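Local coordinates for protein nucleoside-diphosphate-sugar pyrophosphorylase (Vibrio cholerae, PDB 4EVW) that probably transfers a nucleotidyl group to a sugar phosphate, forming a nucleotide sugar and releasing pyrophosphate, at residues Tyr43-Asn55 with Leu70-Glu83. The protein carries 1 engineered substitution. Residues are numbered along the deposited sequence; the frame is centred on the assembly and turned at random.
Sequences YFASTPFLFIVRN and LGIKQFYIAELHTE
Strands 49-54 and 75-80, joined through helix 59-70 in a beta-alpha-beta unit, lie side by side and parallel, with Phe49 level with Phe75 and Arg54 with Leu80. Phe49, Phe51 and Val53 each hydrogen-bond through both N and O to segment 70-83, from Phe49 N to Gln74 O (3.0 Å) to Leu80 N to Val53 O (2.7 Å); Asn55 N to Leu80 O continues the pattern. Just before strand 75-80, Ile72 packs against three phenyl rings. Its CG1, anti to the carbonyl carbon (chi1 -63°), lies over a face of Phe44, 3.7 Å from the ring centroid, while CD1 sits above the centre of the Phe49 ring (4.2 Å) and meets the edge of Phe51 at CZ (3.9 Å). Val37 of helix 32-37 also touches all four residues. Lys73 N donates an almost straight bond to Phe44 O (2.9 Å, 169°). On the sheet face opposite Phe49 and Phe51, Ile52 CG2 packs against Leu80 CD1 at 3.7 Å, and helix 87-100 covers Leu50, Ile52, Tyr76 and Ala78. Glu83, beyond strand 75-80, lays its CG over one face of the guanidinium of Arg54, the last residue of strand 49-54. Parallel strands with helices on both faces are characteristic of the Rossmann-like nucleotidyltransferase fold.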
loop_
_atom_site.group_PDB
_atom_site.type_symbol
_atom_site.label_atom_id
_atom_site.label_comp_id
_atom_site.label_asym_id
_atom_site.label_seq_id
_atom_site.Cartn_x
_atom_site.Cartn_y
_atom_site.Cartn_z
ATOM N N TYR A 43 14.861 -6.970 -1.620
ATOM C CA TYR A 43 15.209 -5.575 -1.887
ATOM C C TYR A 43 15.796 -4.794 -0.715
ATOM O O TYR A 43 16.050 -3.591 -0.826
ATOM C CB TYR A 43 13.963 -4.873 -2.416
ATOM C CG TYR A 43 13.478 -5.516 -3.692
ATOM C CD1 TYR A 43 14.123 -5.266 -4.904
ATOM C CD2 TYR A 43 12.424 -6.433 -3.680
ATOM C CE1 TYR A 43 13.741 -5.920 -6.075
ATOM C CE2 TYR A 43 12.035 -7.095 -4.848
ATOM C CZ TYR A 43 12.696 -6.829 -6.040
ATOM O OH TYR A 43 12.313 -7.472 -7.193
ATOM N N PHE A 44 16.033 -5.479 0.400
ATOM C CA PHE A 44 16.576 -4.828 1.589
ATOM C C PHE A 44 17.924 -4.148 1.376
ATOM O O PHE A 44 18.215 -3.125 1.991
ATOM C CB PHE A 44 16.714 -5.844 2.732
ATOM C CG PHE A 44 15.407 -6.253 3.354
ATOM C CD1 PHE A 44 14.214 -5.643 2.977
ATOM C CD2 PHE A 44 15.377 -7.224 4.350
ATOM C CE1 PHE A 44 13.012 -5.992 3.586
ATOM C CE2 PHE A 44 14.181 -7.582 4.964
ATOM C CZ PHE A 44 12.995 -6.964 4.582
ATOM N N ALA A 45 18.752 -4.718 0.510
ATOM C CA ALA A 45 20.083 -4.166 0.280
ATOM C C ALA A 45 20.163 -3.067 -0.775
ATOM O O ALA A 45 21.079 -2.252 -0.755
ATOM C CB ALA A 45 21.034 -5.300 -0.107
ATOM N N SER A 46 19.179 -3.027 -1.664
ATOM C CA SER A 46 19.196 -2.110 -2.802
ATOM C C SER A 46 18.161 -1.010 -2.928
ATOM O O SER A 46 18.388 -0.007 -3.612
ATOM C CB SER A 46 19.071 -2.944 -4.070
ATOM O OG SER A 46 17.782 -3.554 -4.112
ATOM N N THR A 47 17.018 -1.207 -2.295
ATOM C CA THR A 47 15.908 -0.284 -2.455
ATOM C C THR A 47 15.544 0.493 -1.207
ATOM O O THR A 47 15.500 -0.063 -0.117
ATOM C CB THR A 47 14.685 -1.094 -2.925
ATOM O OG1 THR A 47 15.074 -1.927 -4.024
ATOM C CG2 THR A 47 13.541 -0.188 -3.349
ATOM N N PRO A 48 15.281 1.799 -1.351
ATOM C CA PRO A 48 14.917 2.565 -0.158
ATOM C C PRO A 48 13.487 2.248 0.278
ATOM O O PRO A 48 12.633 1.914 -0.550
ATOM C CB PRO A 48 15.086 4.015 -0.611
ATOM C CG PRO A 48 14.787 3.950 -2.080
ATOM C CD PRO A 48 15.475 2.681 -2.517
ATOM N N PHE A 49 13.244 2.333 1.581
ATOM C CA PHE A 49 11.918 2.101 2.153
ATOM C C PHE A 49 11.496 3.361 2.889
ATOM O O PHE A 49 12.307 3.995 3.568
ATOM C CB PHE A 49 11.927 0.960 3.186
ATOM C CG PHE A 49 12.011 -0.409 2.592
ATOM C CD1 PHE A 49 13.168 -0.830 1.949
ATOM C CD2 PHE A 49 10.928 -1.283 2.674
ATOM C CE1 PHE A 49 13.252 -2.100 1.395
ATOM C CE2 PHE A 49 10.999 -2.556 2.122
ATOM C CZ PHE A 49 12.165 -2.966 1.480
ATOM N N LEU A 50 10.228 3.729 2.752
ATOM C CA LEU A 50 9.699 4.887 3.464
ATOM C C LEU A 50 8.556 4.382 4.328
ATOM O O LEU A 50 7.548 3.887 3.811
ATOM C CB LEU A 50 9.171 5.949 2.496
ATOM C CG LEU A 50 8.379 7.097 3.138
ATOM C CD1 LEU A 50 9.243 7.879 4.114
ATOM C CD2 LEU A 50 7.866 8.014 2.042
ATOM N N PHE A 51 8.723 4.488 5.644
ATOM C CA PHE A 51 7.689 4.060 6.574
ATOM C C PHE A 51 6.993 5.324 7.058
ATOM O O PHE A 51 7.639 6.229 7.586
ATOM C CB PHE A 51 8.325 3.310 7.748
ATOM C CG PHE A 51 9.071 2.064 7.333
ATOM C CD1 PHE A 51 8.380 0.908 6.982
ATOM C CD2 PHE A 51 10.457 2.059 7.269
ATOM C CE1 PHE A 51 9.065 -0.241 6.571
ATOM C CE2 PHE A 51 11.153 0.915 6.859
ATOM C CZ PHE A 51 10.451 -0.235 6.511
ATOM N N ILE A 52 5.682 5.394 6.862
ATOM C CA ILE A 52 4.929 6.570 7.279
ATOM C C ILE A 52 4.091 6.167 8.471
ATOM O O ILE A 52 3.127 5.415 8.352
ATOM C CB ILE A 52 4.032 7.091 6.147
ATOM C CG1 ILE A 52 4.863 7.247 4.867
ATOM C CG2 ILE A 52 3.443 8.440 6.538
ATOM C CD1 ILE A 52 4.035 7.528 3.619
ATOM N N VAL A 53 4.483 6.677 9.628
ATOM C CA VAL A 53 3.825 6.326 10.867
ATOM C C VAL A 53 3.213 7.506 11.567
ATOM O O VAL A 53 3.378 8.663 11.166
ATOM C CB VAL A 53 4.826 5.718 11.854
ATOM C CG1 VAL A 53 5.560 4.564 11.210
ATOM C CG2 VAL A 53 5.826 6.791 12.282
ATOM N N ARG A 54 2.527 7.194 12.653
ATOM C CA ARG A 54 1.911 8.223 13.452
ATOM C C ARG A 54 2.641 8.347 14.775
ATOM O O ARG A 54 3.297 7.404 15.220
ATOM C CB ARG A 54 0.473 7.878 13.699
ATOM C CG ARG A 54 -0.319 9.103 13.727
ATOM C CD ARG A 54 -1.714 8.817 13.362
ATOM N NE ARG A 54 -2.539 9.569 14.278
ATOM C CZ ARG A 54 -3.216 9.022 15.275
ATOM N NH1 ARG A 54 -3.179 7.707 15.472
ATOM N NH2 ARG A 54 -3.900 9.799 16.095
ATOM N N ASN A 55 2.514 9.508 15.408
ATOM C CA ASN A 55 3.180 9.749 16.680
ATOM C C ASN A 55 2.478 9.089 17.860
ATOM O O ASN A 55 2.168 9.747 18.849
ATOM C CB ASN A 55 3.304 11.256 16.923
ATOM C CG ASN A 55 1.959 11.943 17.042
ATOM O OD1 ASN A 55 0.934 11.417 16.605
ATOM N ND2 ASN A 55 1.958 13.138 17.626
ATOM N N LEU A 70 16.160 -5.997 10.425
ATOM C CA LEU A 70 15.852 -6.776 9.229
ATOM C C LEU A 70 16.970 -6.650 8.208
ATOM O O LEU A 70 17.076 -7.451 7.278
ATOM C CB LEU A 70 14.540 -6.295 8.611
ATOM C CG LEU A 70 13.279 -6.717 9.362
ATOM C CD1 LEU A 70 12.064 -5.972 8.832
ATOM C CD2 LEU A 70 13.099 -8.213 9.206
ATOM N N GLY A 71 17.803 -5.634 8.385
ATOM C CA GLY A 71 18.899 -5.418 7.466
ATOM C C GLY A 71 18.523 -4.513 6.308
ATOM O O GLY A 71 19.136 -4.584 5.250
ATOM N N ILE A 72 17.514 -3.667 6.488
ATOM C CA ILE A 72 17.141 -2.751 5.413
ATOM C C ILE A 72 18.212 -1.666 5.446
ATOM O O ILE A 72 18.332 -0.924 6.417
ATOM C CB ILE A 72 15.735 -2.158 5.644
ATOM C CG1 ILE A 72 14.698 -3.287 5.615
ATOM C CG2 ILE A 72 15.409 -1.142 4.556
ATOM C CD1 ILE A 72 13.271 -2.845 5.903
ATOM N N LYS A 73 19.001 -1.591 4.381
ATOM C CA LYS A 73 20.114 -0.654 4.327
ATOM C C LYS A 73 19.793 0.820 4.135
ATOM O O LYS A 73 20.565 1.678 4.557
ATOM C CB LYS A 73 21.120 -1.138 3.280
ATOM C CG LYS A 73 21.726 -2.494 3.654
ATOM C CD LYS A 73 22.238 -2.461 5.101
ATOM C CE LYS A 73 22.723 -3.822 5.590
ATOM N NZ LYS A 73 23.181 -3.754 7.013
ATOM N N GLN A 74 18.669 1.130 3.499
ATOM C CA GLN A 74 18.296 2.525 3.330
ATOM C C GLN A 74 16.817 2.695 3.599
ATOM O O GLN A 74 15.973 2.160 2.878
ATOM C CB GLN A 74 18.621 3.031 1.920
ATOM C CG GLN A 74 20.087 3.375 1.688
ATOM C CD GLN A 74 20.648 4.361 2.712
ATOM O OE1 GLN A 74 20.076 5.427 2.958
ATOM N NE2 GLN A 74 21.784 4.006 3.304
ATOM N N PHE A 75 16.497 3.419 4.661
ATOM C CA PHE A 75 15.099 3.651 4.955
ATOM C C PHE A 75 14.889 4.991 5.616
ATOM O O PHE A 75 15.800 5.566 6.226
ATOM C CB PHE A 75 14.511 2.502 5.789
ATOM C CG PHE A 75 15.042 2.413 7.195
ATOM C CD1 PHE A 75 14.427 3.108 8.231
ATOM C CD2 PHE A 75 16.148 1.615 7.484
ATOM C CE1 PHE A 75 14.904 3.008 9.539
ATOM C CE2 PHE A 75 16.633 1.509 8.788
ATOM C CZ PHE A 75 16.009 2.206 9.818
ATOM N N TYR A 76 13.670 5.487 5.468
ATOM C CA TYR A 76 13.281 6.772 6.000
ATOM C C TYR A 76 11.999 6.594 6.782
ATOM O O TYR A 76 11.187 5.712 6.491
ATOM C CB TYR A 76 13.043 7.749 4.847
ATOM C CG TYR A 76 14.177 7.800 3.852
ATOM C CD1 TYR A 76 15.316 8.566 4.099
ATOM C CD2 TYR A 76 14.118 7.072 2.664
ATOM C CE1 TYR A 76 16.366 8.605 3.182
ATOM C CE2 TYR A 76 15.162 7.104 1.742
ATOM C CZ TYR A 76 16.281 7.872 2.006
ATOM O OH TYR A 76 17.312 7.906 1.090
ATOM N N ILE A 77 11.820 7.435 7.787
ATOM C CA ILE A 77 10.618 7.371 8.587
ATOM C C ILE A 77 10.008 8.757 8.597
ATOM O O ILE A 77 10.679 9.742 8.909
ATOM C CB ILE A 77 10.921 6.930 10.030
ATOM C CG1 ILE A 77 11.458 5.498 10.024
ATOM C CG2 ILE A 77 9.656 7.027 10.884
ATOM C CD1 ILE A 77 11.855 4.992 11.395
ATOM N N ALA A 78 8.739 8.829 8.219
ATOM C CA ALA A 78 8.024 10.091 8.203
ATOM C C ALA A 78 6.981 9.943 9.295
ATOM O O ALA A 78 6.114 9.073 9.226
ATOM C CB ALA A 78 7.357 10.308 6.845
ATOM N N GLU A 79 7.072 10.778 10.319
ATOM C CA GLU A 79 6.126 10.687 11.419
ATOM C C GLU A 79 5.046 11.752 11.291
ATOM O O GLU A 79 5.341 12.946 11.271
ATOM C CB GLU A 79 6.867 10.832 12.752
ATOM C CG GLU A 79 5.994 10.614 13.969
ATOM C CD GLU A 79 6.755 10.803 15.268
ATOM O OE1 GLU A 79 6.796 9.854 16.075
ATOM O OE2 GLU A 79 7.310 11.903 15.479
ATOM N N LEU A 80 3.796 11.311 11.190
ATOM C CA LEU A 80 2.669 12.222 11.054
ATOM C C LEU A 80 2.079 12.478 12.438
ATOM O O LEU A 80 2.083 11.594 13.288
ATOM C CB LEU A 80 1.622 11.608 10.119
ATOM C CG LEU A 80 2.167 11.229 8.732
ATOM C CD1 LEU A 80 1.014 10.859 7.804
ATOM C CD2 LEU A 80 2.950 12.400 8.145
ATOM N N HIS A 81 1.569 13.683 12.668
ATOM C CA HIS A 81 1.026 14.013 13.982
ATOM C C HIS A 81 -0.496 14.087 14.073
ATOM O O HIS A 81 -1.046 14.282 15.158
ATOM C CB HIS A 81 1.671 15.308 14.473
ATOM C CG HIS A 81 3.159 15.212 14.615
ATOM N ND1 HIS A 81 3.770 14.633 15.708
ATOM C CD2 HIS A 81 4.159 15.573 13.775
ATOM C CE1 HIS A 81 5.080 14.642 15.536
ATOM N NE2 HIS A 81 5.343 15.208 14.371
ATOM N N THR A 82 -1.174 13.935 12.940
ATOM C CA THR A 82 -2.635 13.939 12.927
ATOM C C THR A 82 -3.084 12.712 12.150
ATOM O O THR A 82 -2.316 12.147 11.373
ATOM C CB THR A 82 -3.236 15.182 12.211
ATOM O OG1 THR A 82 -3.099 15.034 10.795
ATOM C CG2 THR A 82 -2.542 16.456 12.653
ATOM N N GLU A 83 -4.322 12.290 12.373
ATOM C CA GLU A 83 -4.863 11.154 11.645
ATOM C C GLU A 83 -5.084 11.672 10.227
ATOM O O GLU A 83 -5.269 12.875 10.036
ATOM C CB GLU A 83 -6.211 10.735 12.233
ATOM C CG GLU A 83 -6.175 10.287 13.679
ATOM C CD GLU A 83 -7.565 10.023 14.229
ATOM O OE1 GLU A 83 -8.452 9.632 13.440
ATOM O OE2 GLU A 83 -7.768 10.193 15.451
HETATM O O HOH W 1 17.507 -0.601 1.413
HETATM O O HOH W 2 5.774 7.447 16.384
#